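Local coordinates for type IV pilus biogenesis protein PilB (Streptococcus sanguinis, PDB 7B7P) that serves as a bimodular minor pilin of type IV pili with a direct role in adhesion, carrying a metal-binding von Willebrand factor A-like module, at residues Leu276-Asp284 / Gly361-Ser371; Met89-Thr97 / Gly143-Tyr151. All coordinates share one frame; numbering follows the deposited sequence.

Interaction 1: residues Leu276-Asp284 / Gly361-Ser371; sequences LKYIVLLTD and GIKRVNVIGFS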
ATOM      1  N   LEU A 276      -5.816   0.233   8.554  1.00 75.95           N
ATOM      2  CA  LEU A 276      -5.248   0.447   7.230  1.00 77.98           C
ATOM      3  C   LEU A 276      -6.396   0.522   6.231  1.00 73.42           C
ATOM      4  O   LEU A 276      -7.182  -0.424   6.125  1.00 71.14           O
ATOM      5  CB  LEU A 276      -4.274  -0.672   6.853  1.00 75.83           C
ATOM      6  CG  LEU A 276      -2.989  -0.728   7.684  1.00 78.81           C
ATOM      7  CD1 LEU A 276      -2.074  -1.866   7.236  1.00 78.54           C
ATOM      8  CD2 LEU A 276      -2.276   0.593   7.608  1.00 76.41           C
ATOM      9  N   LYS A 277      -6.487   1.643   5.499  1.00 69.26           N
ATOM     10  CA  LYS A 277      -7.591   1.890   4.576  1.00 67.79           C
ATOM     11  C   LYS A 277      -7.070   2.221   3.185  1.00 62.92           C
ATOM     12  O   LYS A 277      -6.125   3.001   3.034  1.00 65.78           O
ATOM     13  CB  LYS A 277      -8.493   3.034   5.077  1.00 68.05           C
ATOM     14  CG  LYS A 277      -9.108   2.795   6.448  1.00 67.66           C
ATOM     15  CD  LYS A 277      -9.902   4.026   6.895  1.00 70.71           C
ATOM     16  CE  LYS A 277     -10.279   3.937   8.366  1.00 67.38           C
ATOM     17  NZ  LYS A 277     -11.636   4.430   8.604  1.00 69.20           N
ATOM     18  N   TYR A 278      -7.736   1.678   2.174  1.00 57.31           N
ATOM     19  CA  TYR A 278      -7.228   1.723   0.811  1.00 64.00           C
ATOM     20  C   TYR A 278      -8.344   1.999  -0.182  1.00 61.34           C
ATOM     21  O   TYR A 278      -9.433   1.431  -0.076  1.00 62.47           O
ATOM     22  CB  TYR A 278      -6.551   0.393   0.440  1.00 64.87           C
ATOM     23  CG  TYR A 278      -5.306   0.111   1.248  1.00 67.95           C
ATOM     24  CD1 TYR A 278      -4.099   0.729   0.940  1.00 64.73           C
ATOM     25  CD2 TYR A 278      -5.340  -0.767   2.323  1.00 65.98           C
ATOM     26  CE1 TYR A 278      -2.970   0.472   1.659  1.00 66.61           C
ATOM     27  CE2 TYR A 278      -4.211  -1.025   3.056  1.00 70.49           C
ATOM     28  CZ  TYR A 278      -3.030  -0.404   2.725  1.00 71.98           C
ATOM     29  OH  TYR A 278      -1.907  -0.663   3.469  1.00 74.97           O
ATOM     30  N   ILE A 279      -8.046   2.836  -1.175  1.00 60.76           N
ATOM     31  CA  ILE A 279      -8.850   2.952  -2.388  1.00 59.05           C
ATOM     32  C   ILE A 279      -8.081   2.335  -3.554  1.00 57.61           C
ATOM     33  O   ILE A 279      -6.897   2.629  -3.756  1.00 59.00           O
ATOM     34  CB  ILE A 279      -9.204   4.416  -2.690  1.00 58.46           C
ATOM     35  CG1 ILE A 279     -10.058   4.999  -1.564  1.00 58.74           C
ATOM     36  CG2 ILE A 279      -9.883   4.533  -4.064  1.00 53.77           C
ATOM     37  CD1 ILE A 279     -11.548   4.768  -1.738  1.00 55.75           C
ATOM     38  N   VAL A 280      -8.751   1.505  -4.334  1.00 56.88           N
ATOM     39  CA  VAL A 280      -8.218   1.022  -5.601  1.00 58.74           C
ATOM     40  C   VAL A 280      -9.169   1.514  -6.662  1.00 57.09           C
ATOM     41  O   VAL A 280     -10.301   1.033  -6.765  1.00 59.93           O
ATOM     42  CB  VAL A 280      -8.075  -0.508  -5.648  1.00 59.58           C
ATOM     43  CG1 VAL A 280      -7.694  -0.962  -7.053  1.00 57.51           C
ATOM     44  CG2 VAL A 280      -7.044  -0.936  -4.639  1.00 55.68           C
ATOM     45  N   LEU A 281      -8.726   2.490  -7.429  1.00 56.23           N
ATOM     46  CA  LEU A 281      -9.574   3.154  -8.397  1.00 59.07           C
ATOM     47  C   LEU A 281      -9.118   2.745  -9.784  1.00 57.64           C
ATOM     48  O   LEU A 281      -7.945   2.897 -10.113  1.00 55.75           O
ATOM     49  CB  LEU A 281      -9.494   4.671  -8.225  1.00 58.91           C
ATOM     50  CG  LEU A 281     -10.557   5.429  -9.013  1.00 57.92           C
ATOM     51  CD1 LEU A 281     -10.922   6.699  -8.277  1.00 61.46           C
ATOM     52  CD2 LEU A 281     -10.037   5.753 -10.385  1.00 58.40           C
ATOM     53  N   LEU A 282     -10.044   2.251 -10.593  1.00 58.42           N
ATOM     54  CA  LEU A 282      -9.752   1.809 -11.947  1.00 60.09           C
ATOM     55  C   LEU A 282     -10.539   2.669 -12.921  1.00 55.08           C
ATOM     56  O   LEU A 282     -11.750   2.795 -12.782  1.00 58.71           O
ATOM     57  CB  LEU A 282     -10.111   0.329 -12.135  1.00 60.37           C
ATOM     58  CG  LEU A 282      -9.650  -0.180 -13.496  1.00 63.79           C
ATOM     59  CD1 LEU A 282      -9.052  -1.602 -13.395  1.00 64.11           C
ATOM     60  CD2 LEU A 282     -10.789  -0.133 -14.495  1.00 60.56           C
ATOM     61  N   THR A 283      -9.862   3.238 -13.913  1.00 54.47           N
ATOM     62  CA  THR A 283     -10.547   4.027 -14.922  1.00 56.17           C
ATOM     63  C   THR A 283      -9.930   3.756 -16.285  1.00 57.89           C
ATOM     64  O   THR A 283      -8.745   3.421 -16.393  1.00 60.45           O
ATOM     65  CB  THR A 283     -10.524   5.548 -14.581  1.00 59.58           C
ATOM     66  OG1 THR A 283     -11.262   6.280 -15.565  1.00 56.60           O
ATOM     67  CG2 THR A 283      -9.122   6.089 -14.503  1.00 53.31           C
ATOM     68  N   ASP A 284     -10.759   3.891 -17.326  1.00 56.79           N
ATOM     69  CA  ASP A 284     -10.372   3.587 -18.698  1.00 59.50           C
ATOM     70  C   ASP A 284     -10.555   4.777 -19.634  1.00 59.44           C
ATOM     71  O   ASP A 284     -10.566   4.599 -20.855  1.00 64.57           O
ATOM     72  CB  ASP A 284     -11.169   2.387 -19.222  1.00 64.57           C
ATOM     73  CG  ASP A 284     -12.560   2.783 -19.761  1.00 63.71           C
ATOM     74  OD1 ASP A 284     -13.172   3.718 -19.202  1.00 64.19           O
ATOM     75  OD2 ASP A 284     -13.044   2.159 -20.739  1.00 62.24           O
ATOM     76  N   GLY A 361      -8.597   9.363   6.808  1.00 64.88           N
ATOM     77  CA  GLY A 361      -7.946   8.203   7.392  1.00 73.01           C
ATOM     78  C   GLY A 361      -7.180   7.291   6.448  1.00 73.44           C
ATOM     79  O   GLY A 361      -6.762   6.198   6.853  1.00 72.86           O
ATOM     80  N   ILE A 362      -6.984   7.683   5.192  1.00 70.76           N
ATOM     81  CA  ILE A 362      -6.727   6.715   4.134  1.00 64.77           C
ATOM     82  C   ILE A 362      -5.224   6.551   3.930  1.00 66.55           C
ATOM     83  O   ILE A 362      -4.478   7.535   3.848  1.00 62.85           O
ATOM     84  CB  ILE A 362      -7.449   7.129   2.844  1.00 67.61           C
ATOM     85  CG1 ILE A 362      -8.947   6.905   3.038  1.00 66.70           C
ATOM     86  CG2 ILE A 362      -6.964   6.325   1.641  1.00 59.63           C
ATOM     87  CD1 ILE A 362      -9.766   7.530   1.983  1.00 62.87           C
ATOM     88  N   LYS A 363      -4.779   5.298   3.887  1.00 63.85           N
ATOM     89  CA  LYS A 363      -3.351   5.023   3.773  1.00 66.96           C
ATOM     90  C   LYS A 363      -2.836   5.311   2.366  1.00 62.32           C
ATOM     91  O   LYS A 363      -1.819   5.987   2.199  1.00 67.55           O
ATOM     92  CB  LYS A 363      -3.076   3.567   4.158  1.00 69.91           C
ATOM     93  CG  LYS A 363      -1.670   3.100   3.863  1.00 70.65           C
ATOM     94  CD  LYS A 363      -0.670   3.810   4.741  1.00 70.97           C
ATOM     95  CE  LYS A 363       0.577   2.940   4.940  1.00 72.24           C
ATOM     96  NZ  LYS A 363       1.788   3.778   5.075  1.00 67.63           N
ATOM     97  N   ARG A 364      -3.528   4.827   1.339  1.00 62.90           N
ATOM     98  CA  ARG A 364      -3.023   5.017  -0.018  1.00 63.01           C
ATOM     99  C   ARG A 364      -4.183   4.909  -0.995  1.00 63.09           C
ATOM    100  O   ARG A 364      -5.121   4.133  -0.779  1.00 60.29           O
ATOM    101  CB  ARG A 364      -1.929   3.980  -0.364  1.00 64.45           C
ATOM    102  CG  ARG A 364      -1.466   3.923  -1.849  1.00 60.63           C
ATOM    103  CD  ARG A 364      -0.348   2.871  -2.082  1.00 63.28           C
ATOM    104  NE  ARG A 364       0.664   2.983  -1.034  1.00 75.37           N
ATOM    105  CZ  ARG A 364       0.848   2.079  -0.080  1.00 71.27           C
ATOM    106  NH1 ARG A 364       0.105   0.986  -0.061  1.00 70.56           N
ATOM    107  NH2 ARG A 364       1.757   2.278   0.857  1.00 73.07           N
ATOM    108  N   VAL A 365      -4.120   5.714  -2.056  1.00 57.33           N
ATOM    109  CA  VAL A 365      -4.994   5.560  -3.214  1.00 57.62           C
ATOM    110  C   VAL A 365      -4.163   5.025  -4.376  1.00 61.63           C
ATOM    111  O   VAL A 365      -3.221   5.684  -4.834  1.00 60.62           O
ATOM    112  CB  VAL A 365      -5.684   6.877  -3.608  1.00 55.22           C
ATOM    113  CG1 VAL A 365      -6.585   6.642  -4.838  1.00 51.04           C
ATOM    114  CG2 VAL A 365      -6.475   7.468  -2.415  1.00 50.29           C
ATOM    115  N   ASN A 366      -4.538   3.850  -4.871  1.00 55.65           N
ATOM    116  CA  ASN A 366      -3.988   3.283  -6.095  1.00 58.50           C
ATOM    117  C   ASN A 366      -4.931   3.603  -7.248  1.00 58.82           C
ATOM    118  O   ASN A 366      -6.138   3.355  -7.157  1.00 60.37           O
ATOM    119  CB  ASN A 366      -3.811   1.762  -5.975  1.00 59.01           C
ATOM    120  CG  ASN A 366      -2.615   1.367  -5.104  1.00 60.55           C
ATOM    121  OD1 ASN A 366      -1.504   1.194  -5.603  1.00 71.13           O
ATOM    122  ND2 ASN A 366      -2.849   1.206  -3.813  1.00 62.00           N
ATOM    123  N   VAL A 367      -4.385   4.177  -8.312  1.00 56.06           N
ATOM    124  CA  VAL A 367      -5.131   4.442  -9.534  1.00 57.42           C
ATOM    125  C   VAL A 367      -4.561   3.592 -10.660  1.00 59.55           C
ATOM    126  O   VAL A 367      -3.344   3.577 -10.890  1.00 57.66           O
ATOM    127  CB  VAL A 367      -5.091   5.933  -9.894  1.00 57.96           C
ATOM    128  CG1 VAL A 367      -5.965   6.212 -11.120  1.00 52.53           C
ATOM    129  CG2 VAL A 367      -5.542   6.741  -8.701  1.00 59.59           C
ATOM    130  N   ILE A 368      -5.444   2.909 -11.373  1.00 59.65           N
ATOM    131  CA  ILE A 368      -5.080   2.041 -12.478  1.00 58.86           C
ATOM    132  C   ILE A 368      -5.712   2.605 -13.736  1.00 58.70           C
ATOM    133  O   ILE A 368      -6.944   2.586 -13.880  1.00 61.75           O
ATOM    134  CB  ILE A 368      -5.533   0.597 -12.242  1.00 59.76           C
ATOM    135  CG1 ILE A 368      -4.954   0.056 -10.937  1.00 57.47           C
ATOM    136  CG2 ILE A 368      -5.128  -0.291 -13.411  1.00 58.53           C
ATOM    137  CD1 ILE A 368      -5.637  -1.234 -10.500  1.00 59.76           C
ATOM    138  N   GLY A 369      -4.871   3.109 -14.646  1.00 59.23           N
ATOM    139  CA  GLY A 369      -5.263   3.331 -16.030  1.00 56.26           C
ATOM    140  C   GLY A 369      -5.317   2.028 -16.821  1.00 58.55           C
ATOM    141  O   GLY A 369      -4.292   1.386 -17.067  1.00 61.77           O
ATOM    142  N   PHE A 370      -6.511   1.618 -17.228  1.00 61.58           N
ATOM    143  CA  PHE A 370      -6.730   0.331 -17.867  1.00 57.39           C
ATOM    144  C   PHE A 370      -7.284   0.565 -19.280  1.00 62.95           C
ATOM    145  O   PHE A 370      -8.495   0.618 -19.499  1.00 60.08           O
ATOM    146  CB  PHE A 370      -7.654  -0.520 -16.998  1.00 60.97           C
ATOM    147  CG  PHE A 370      -7.942  -1.891 -17.567  1.00 61.68           C
ATOM    148  CD1 PHE A 370      -6.908  -2.775 -17.839  1.00 63.19           C
ATOM    149  CD2 PHE A 370      -9.244  -2.290 -17.814  1.00 64.15           C
ATOM    150  CE1 PHE A 370      -7.159  -4.038 -18.360  1.00 69.00           C
ATOM    151  CE2 PHE A 370      -9.513  -3.557 -18.337  1.00 69.13           C
ATOM    152  CZ  PHE A 370      -8.458  -4.438 -18.610  1.00 67.72           C
ATOM    153  N   SER A 371      -6.379   0.711 -20.245  1.00 63.70           N
ATOM    154  CA  SER A 371      -6.765   0.861 -21.640  1.00 63.41           C
ATOM    155  C   SER A 371      -5.560   0.560 -22.514  1.00 61.48           C
ATOM    156  O   SER A 371      -4.432   0.892 -22.153  1.00 57.31           O
ATOM    157  CB  SER A 371      -7.277   2.272 -21.943  1.00 59.46           C
ATOM    158  OG  SER A 371      -7.707   2.374 -23.295  1.00 63.86           O
TER
HETATM  159  O   HOH W   1      -5.178   4.032   6.741  1.00 63.44           O

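Interaction 2: residues Met89-Thr97 / Gly143-Tyr151; sequences MKLDLEFKT and GKKGIAIAY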
ATOM      1  N   MET A  89      36.503  -3.388  25.944  1.00112.85           N
ATOM      2  CA  MET A  89      36.612  -2.882  24.584  1.00112.82           C
ATOM      3  C   MET A  89      35.246  -2.433  24.077  1.00109.70           C
ATOM      4  O   MET A  89      34.218  -3.037  24.398  1.00105.49           O
ATOM      5  CB  MET A  89      37.179  -3.968  23.671  1.00116.09           C
ATOM      6  CG  MET A  89      37.785  -3.478  22.378  1.00117.66           C
ATOM      7  SD  MET A  89      38.216  -4.863  21.294  1.00123.44           S
ATOM      8  CE  MET A  89      39.294  -5.781  22.389  1.00118.54           C
ATOM      9  N   LYS A  90      35.236  -1.369  23.284  1.00109.46           N
ATOM     10  CA  LYS A  90      33.998  -0.829  22.744  1.00107.86           C
ATOM     11  C   LYS A  90      33.778  -1.351  21.325  1.00105.81           C
ATOM     12  O   LYS A  90      34.712  -1.409  20.518  1.00105.24           O
ATOM     13  CB  LYS A  90      34.016   0.702  22.775  1.00106.53           C
ATOM     14  CG  LYS A  90      33.350   1.281  24.030  1.00107.50           C
ATOM     15  CD  LYS A  90      34.392   1.737  25.053  1.00108.32           C
ATOM     16  CE  LYS A  90      33.868   2.866  25.943  1.00110.80           C
ATOM     17  NZ  LYS A  90      34.942   3.525  26.759  1.00109.83           N
ATOM     18  N   LEU A  91      32.536  -1.737  21.034  1.00102.84           N
ATOM     19  CA  LEU A  91      32.200  -2.537  19.865  1.00 98.26           C
ATOM     20  C   LEU A  91      31.396  -1.738  18.843  1.00 95.77           C
ATOM     21  O   LEU A  91      30.684  -0.792  19.190  1.00 95.69           O
ATOM     22  CB  LEU A  91      31.412  -3.779  20.289  1.00 98.99           C
ATOM     23  CG  LEU A  91      32.174  -4.786  21.144  1.00 97.10           C
ATOM     24  CD1 LEU A  91      31.277  -5.952  21.535  1.00 96.23           C
ATOM     25  CD2 LEU A  91      33.383  -5.277  20.382  1.00 99.53           C
ATOM     26  N   ASP A  92      31.523  -2.131  17.572  1.00 92.12           N
ATOM     27  CA  ASP A  92      30.783  -1.544  16.455  1.00 90.32           C
ATOM     28  C   ASP A  92      29.998  -2.664  15.771  1.00 89.73           C
ATOM     29  O   ASP A  92      30.589  -3.529  15.112  1.00 86.99           O
ATOM     30  CB  ASP A  92      31.741  -0.848  15.483  1.00 92.75           C
ATOM     31  CG  ASP A  92      31.020  -0.051  14.388  1.00 97.12           C
ATOM     32  OD1 ASP A  92      29.853   0.357  14.596  1.00101.03           O
ATOM     33  OD2 ASP A  92      31.640   0.187  13.323  1.00 98.38           O
ATOM     34  N   LEU A  93      28.671  -2.648  15.926  1.00 83.42           N
ATOM     35  CA  LEU A  93      27.793  -3.702  15.428  1.00 82.35           C
ATOM     36  C   LEU A  93      26.851  -3.135  14.373  1.00 83.94           C
ATOM     37  O   LEU A  93      26.118  -2.180  14.643  1.00 88.65           O
ATOM     38  CB  LEU A  93      26.996  -4.321  16.572  1.00 77.47           C
ATOM     39  CG  LEU A  93      25.799  -5.156  16.144  1.00 82.14           C
ATOM     40  CD1 LEU A  93      26.257  -6.412  15.396  1.00 76.90           C
ATOM     41  CD2 LEU A  93      24.963  -5.515  17.364  1.00 81.61           C
ATOM     42  N   GLU A  94      26.849  -3.733  13.182  1.00 81.19           N
ATOM     43  CA  GLU A  94      26.031  -3.223  12.090  1.00 80.97           C
ATOM     44  C   GLU A  94      25.437  -4.379  11.293  1.00 80.15           C
ATOM     45  O   GLU A  94      26.131  -5.357  11.004  1.00 78.23           O
ATOM     46  CB  GLU A  94      26.854  -2.303  11.174  1.00 81.52           C
ATOM     47  CG  GLU A  94      26.132  -1.949   9.881  1.00 87.61           C
ATOM     48  CD  GLU A  94      26.838  -0.880   9.061  1.00 90.23           C
ATOM     49  OE1 GLU A  94      28.032  -0.599   9.325  1.00 91.19           O
ATOM     50  OE2 GLU A  94      26.194  -0.327   8.141  1.00 94.89           O
ATOM     51  N   PHE A  95      24.151  -4.259  10.938  1.00 79.16           N
ATOM     52  CA  PHE A  95      23.453  -5.240  10.115  1.00 73.04           C
ATOM     53  C   PHE A  95      23.013  -4.615   8.799  1.00 79.49           C
ATOM     54  O   PHE A  95      22.756  -3.413   8.720  1.00 79.59           O
ATOM     55  CB  PHE A  95      22.230  -5.810  10.807  1.00 71.43           C
ATOM     56  CG  PHE A  95      22.490  -6.283  12.196  1.00 77.31           C
ATOM     57  CD1 PHE A  95      22.485  -5.387  13.246  1.00 75.80           C
ATOM     58  CD2 PHE A  95      22.758  -7.626  12.460  1.00 75.95           C
ATOM     59  CE1 PHE A  95      22.730  -5.813  14.537  1.00 75.40           C
ATOM     60  CE2 PHE A  95      22.996  -8.057  13.752  1.00 73.26           C
ATOM     61  CZ  PHE A  95      22.981  -7.146  14.792  1.00 74.99           C
ATOM     62  N   LYS A  96      22.911  -5.459   7.770  1.00 78.07           N
ATOM     63  CA  LYS A  96      22.669  -5.019   6.402  1.00 73.81           C
ATOM     64  C   LYS A  96      22.083  -6.167   5.604  1.00 76.61           C
ATOM     65  O   LYS A  96      22.600  -7.286   5.671  1.00 76.42           O
ATOM     66  CB  LYS A  96      23.967  -4.542   5.740  1.00 77.26           C
ATOM     67  CG  LYS A  96      23.805  -3.285   4.919  1.00 90.54           C
ATOM     68  CD  LYS A  96      25.079  -2.964   4.147  1.00 96.09           C
ATOM     69  CE  LYS A  96      25.410  -1.467   4.181  1.00 97.03           C
ATOM     70  NZ  LYS A  96      26.869  -1.223   3.980  1.00 94.44           N
ATOM     71  N   THR A  97      21.017  -5.891   4.854  1.00 75.86           N
ATOM     72  CA  THR A  97      20.543  -6.830   3.850  1.00 78.99           C
ATOM     73  C   THR A  97      21.406  -6.715   2.593  1.00 80.10           C
ATOM     74  O   THR A  97      21.978  -5.661   2.306  1.00 79.38           O
ATOM     75  CB  THR A  97      19.071  -6.576   3.528  1.00 82.74           C
ATOM     76  OG1 THR A  97      18.941  -5.318   2.852  1.00 87.21           O
ATOM     77  CG2 THR A  97      18.238  -6.561   4.818  1.00 73.89           C
ATOM     78  N   GLY A 143      20.673   8.355   6.217  1.00112.05           N
ATOM     79  CA  GLY A 143      21.829   7.539   5.922  1.00110.20           C
ATOM     80  C   GLY A 143      22.359   7.040   7.250  1.00112.05           C
ATOM     81  O   GLY A 143      23.570   7.050   7.492  1.00111.70           O
ATOM     82  N   LYS A 144      21.442   6.638   8.136  1.00112.28           N
ATOM     83  CA  LYS A 144      21.804   6.049   9.420  1.00108.38           C
ATOM     84  C   LYS A 144      22.367   4.641   9.226  1.00107.28           C
ATOM     85  O   LYS A 144      22.136   3.980   8.207  1.00103.61           O
ATOM     86  CB  LYS A 144      20.594   5.976  10.354  1.00105.76           C
ATOM     87  CG  LYS A 144      19.911   7.289  10.651  1.00105.74           C
ATOM     88  CD  LYS A 144      20.425   7.910  11.938  1.00105.04           C
ATOM     89  CE  LYS A 144      19.332   7.964  12.988  1.00 99.85           C
ATOM     90  NZ  LYS A 144      19.908   8.172  14.341  1.00104.77           N
ATOM     91  N   LYS A 145      23.087   4.175  10.249  1.00105.76           N
ATOM     92  CA  LYS A 145      23.847   2.932  10.179  1.00102.01           C
ATOM     93  C   LYS A 145      22.986   1.678  10.325  1.00102.16           C
ATOM     94  O   LYS A 145      23.118   0.744   9.525  1.00105.66           O
ATOM     95  CB  LYS A 145      24.940   2.924  11.252  1.00 97.57           C
ATOM     96  CG  LYS A 145      26.207   2.218  10.816  1.00106.41           C
ATOM     97  CD  LYS A 145      27.125   1.955  12.008  1.00103.88           C
ATOM     98  CE  LYS A 145      28.596   2.165  11.652  1.00102.13           C
ATOM     99  NZ  LYS A 145      28.932   3.608  11.453  1.00108.36           N
ATOM    100  N   GLY A 146      22.136   1.598  11.339  1.00 92.35           N
ATOM    101  CA  GLY A 146      21.404   0.354  11.517  1.00 94.89           C
ATOM    102  C   GLY A 146      22.170  -0.657  12.350  1.00 88.41           C
ATOM    103  O   GLY A 146      22.912  -1.493  11.824  1.00 84.92           O
ATOM    104  N   ILE A 147      21.970  -0.594  13.661  1.00 82.21           N
ATOM    105  CA  ILE A 147      22.898  -1.143  14.632  1.00 78.73           C
ATOM    106  C   ILE A 147      22.229  -2.183  15.519  1.00 75.55           C
ATOM    107  O   ILE A 147      22.729  -2.497  16.588  1.00 80.33           O
ATOM    108  CB  ILE A 147      23.524  -0.012  15.470  1.00 78.84           C
ATOM    109  CG1 ILE A 147      22.469   1.039  15.830  1.00 82.52           C
ATOM    110  CG2 ILE A 147      24.653   0.639  14.706  1.00 84.25           C
ATOM    111  CD1 ILE A 147      21.624   0.684  17.025  1.00 88.36           C
ATOM    112  N   ALA A 148      21.089  -2.706  15.087  1.00 73.07           N
ATOM    113  CA  ALA A 148      20.290  -3.571  15.937  1.00 72.15           C
ATOM    114  C   ALA A 148      19.228  -4.243  15.085  1.00 75.67           C
ATOM    115  O   ALA A 148      18.943  -3.812  13.966  1.00 79.75           O
ATOM    116  CB  ALA A 148      19.642  -2.788  17.078  1.00 75.88           C
ATOM    117  N   ILE A 149      18.642  -5.298  15.637  1.00 73.10           N
ATOM    118  CA  ILE A 149      17.634  -6.100  14.959  1.00 73.64           C
ATOM    119  C   ILE A 149      16.494  -6.362  15.933  1.00 79.59           C
ATOM    120  O   ILE A 149      16.701  -6.486  17.144  1.00 80.57           O
ATOM    121  CB  ILE A 149      18.213  -7.452  14.428  1.00 78.90           C
ATOM    122  CG1 ILE A 149      18.824  -7.316  13.028  1.00 78.79           C
ATOM    123  CG2 ILE A 149      17.181  -8.552  14.443  1.00 76.35           C
ATOM    124  CD1 ILE A 149      19.723  -8.493  12.631  1.00 86.82           C
ATOM    125  N   ALA A 150      15.279  -6.437  15.392  1.00 78.19           N
ATOM    126  CA  ALA A 150      14.106  -6.900  16.116  1.00 78.14           C
ATOM    127  C   ALA A 150      13.483  -8.050  15.343  1.00 74.16           C
ATOM    128  O   ALA A 150      13.422  -8.011  14.112  1.00 74.64           O
ATOM    129  CB  ALA A 150      13.097  -5.774  16.299  1.00 85.06           C
ATOM    130  N   TYR A 151      13.023  -9.073  16.059  1.00 76.77           N
ATOM    131  CA  TYR A 151      12.608 -10.294  15.388  1.00 79.81           C
ATOM    132  C   TYR A 151      11.559 -11.028  16.202  1.00 83.67           C
ATOM    133  O   TYR A 151      11.405 -10.811  17.405  1.00 84.05           O
ATOM    134  CB  TYR A 151      13.793 -11.231  15.157  1.00 79.88           C
ATOM    135  CG  TYR A 151      14.350 -11.814  16.437  1.00 80.55           C
ATOM    136  CD1 TYR A 151      15.177 -11.058  17.255  1.00 81.31           C
ATOM    137  CD2 TYR A 151      14.051 -13.120  16.827  1.00 85.95           C
ATOM    138  CE1 TYR A 151      15.700 -11.578  18.423  1.00 87.06           C
ATOM    139  CE2 TYR A 151      14.571 -13.656  18.010  1.00 83.06           C
ATOM    140  CZ  TYR A 151      15.393 -12.871  18.801  1.00 86.64           C
ATOM    141  OH  TYR A 151      15.925 -13.356  19.974  1.00 90.64           O
TER

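Interaction 1: residues Leu276-Asp284 / Gly361-Ser371
Ile-279 and Val-365 pair in register in the close-packed middle of two parallel strands, with Ile-279 CG2 4.0 Å from Val-365 CG1. A ladder of backbone hydrogen bonds runs on to Phe-370; the bond from Leu-281 N to Asn-366 O is 2.7 Å long and almost straight, at 178°. On the other face, Ile-368 CD1 reaches Val-280 CG1 at 4.0 Å, and both methyls of Leu-282 sit against Phe-370 CB. Lys-277, Gly-361 and Lys-363 form the more open side, where a water bridges Lys-277 N and Gly-361 O and Lys-277 gives its ammonium to Leu-269 O and Gln-272 O. Next to them the buried Tyr-278 ring has Arg-364 NH1 at its edge, 3.6 Å from CE1, the ring and guanidinium planes 31° apart; Asp-419 hydrogen-bonds the tyrosine hydroxyl and salt-bridges this arginine, whose NH2 also pairs with Glu-393. At the opposite end Asp-284, a magnesium ligand with Ser-173, belongs to the metal-ion-dependent adhesion site (MIDAS). Within the central sheet of the von Willebrand factor A-like fold, strand 276-283 runs between strands 162-169 and 364-370; helix 258-270 packs on the Ile-279 face, helices 191-209 and 402-424 on the Leu-282 face.

Interaction 2: residues Met89-Thr97 / Gly143-Tyr151
Asp-92 meets the aliphatic end of Lys-145, its OD1 3.7 Å from CE; the ammonium stays 4.6 Å from OD1, measured at NZ, so any attraction is probably long-range. Leu-93 contributes mainly its carbonyl: Leu-93 O accepts a CA-H...O contact from Ile-147 CA at 3.4 Å, and the CG2 methyl of the same isoleucine also sits against this oxygen. Glu-94, extended with CG anti to the backbone N (chi1 169°), crosses Lys-145 at about a right angle and brings CD to 3.6 Å from the lysine CG. The partner chain is here entering strand 148-152 through a classic beta bulge, in which Ile-147 and Ala-148 both face Leu-36 of the neighbouring strand. Just before the bulge, Gly-146, with phi and psi both near +90°, offers its carbonyl to the edge strand of the three-stranded antiparallel sheet: Phe-95 N donates to Gly-146 O at 3.2 Å, nearly straight. Phe-95 CB points toward the partner chain, and the ring packs on it. Ala-148 N approaches its edge, 3.5 Å from CD1, and the carbonyl carbon of Ile-147 lies in the ring plane. Ile-149 CD1 lies over one face, offset toward the rim, in a CH-pi contact whose exact separation is doubtful, while Val-23 of helix 9-27 also touches the ring.

The two interactions share no strand or helix and probably belong to different modules, their centres about 37 Å apart and their nearest atoms about 18 Å apart. Interaction 1 lies deep within the von Willebrand factor A-like module, where neighbouring strands of one sheet are joined by a continuous backbone ladder with aliphatic packing on both faces, and it ends at the metal site. Interaction 2 is partly buried and away from that site, probably in the pilin module. It joins the edge strand of one sheet to the loop leading into a strand of another, the touching parts 67° apart in direction, through one backbone hydrogen bond, an aromatic contact on the inner side and charged side chains toward solvent.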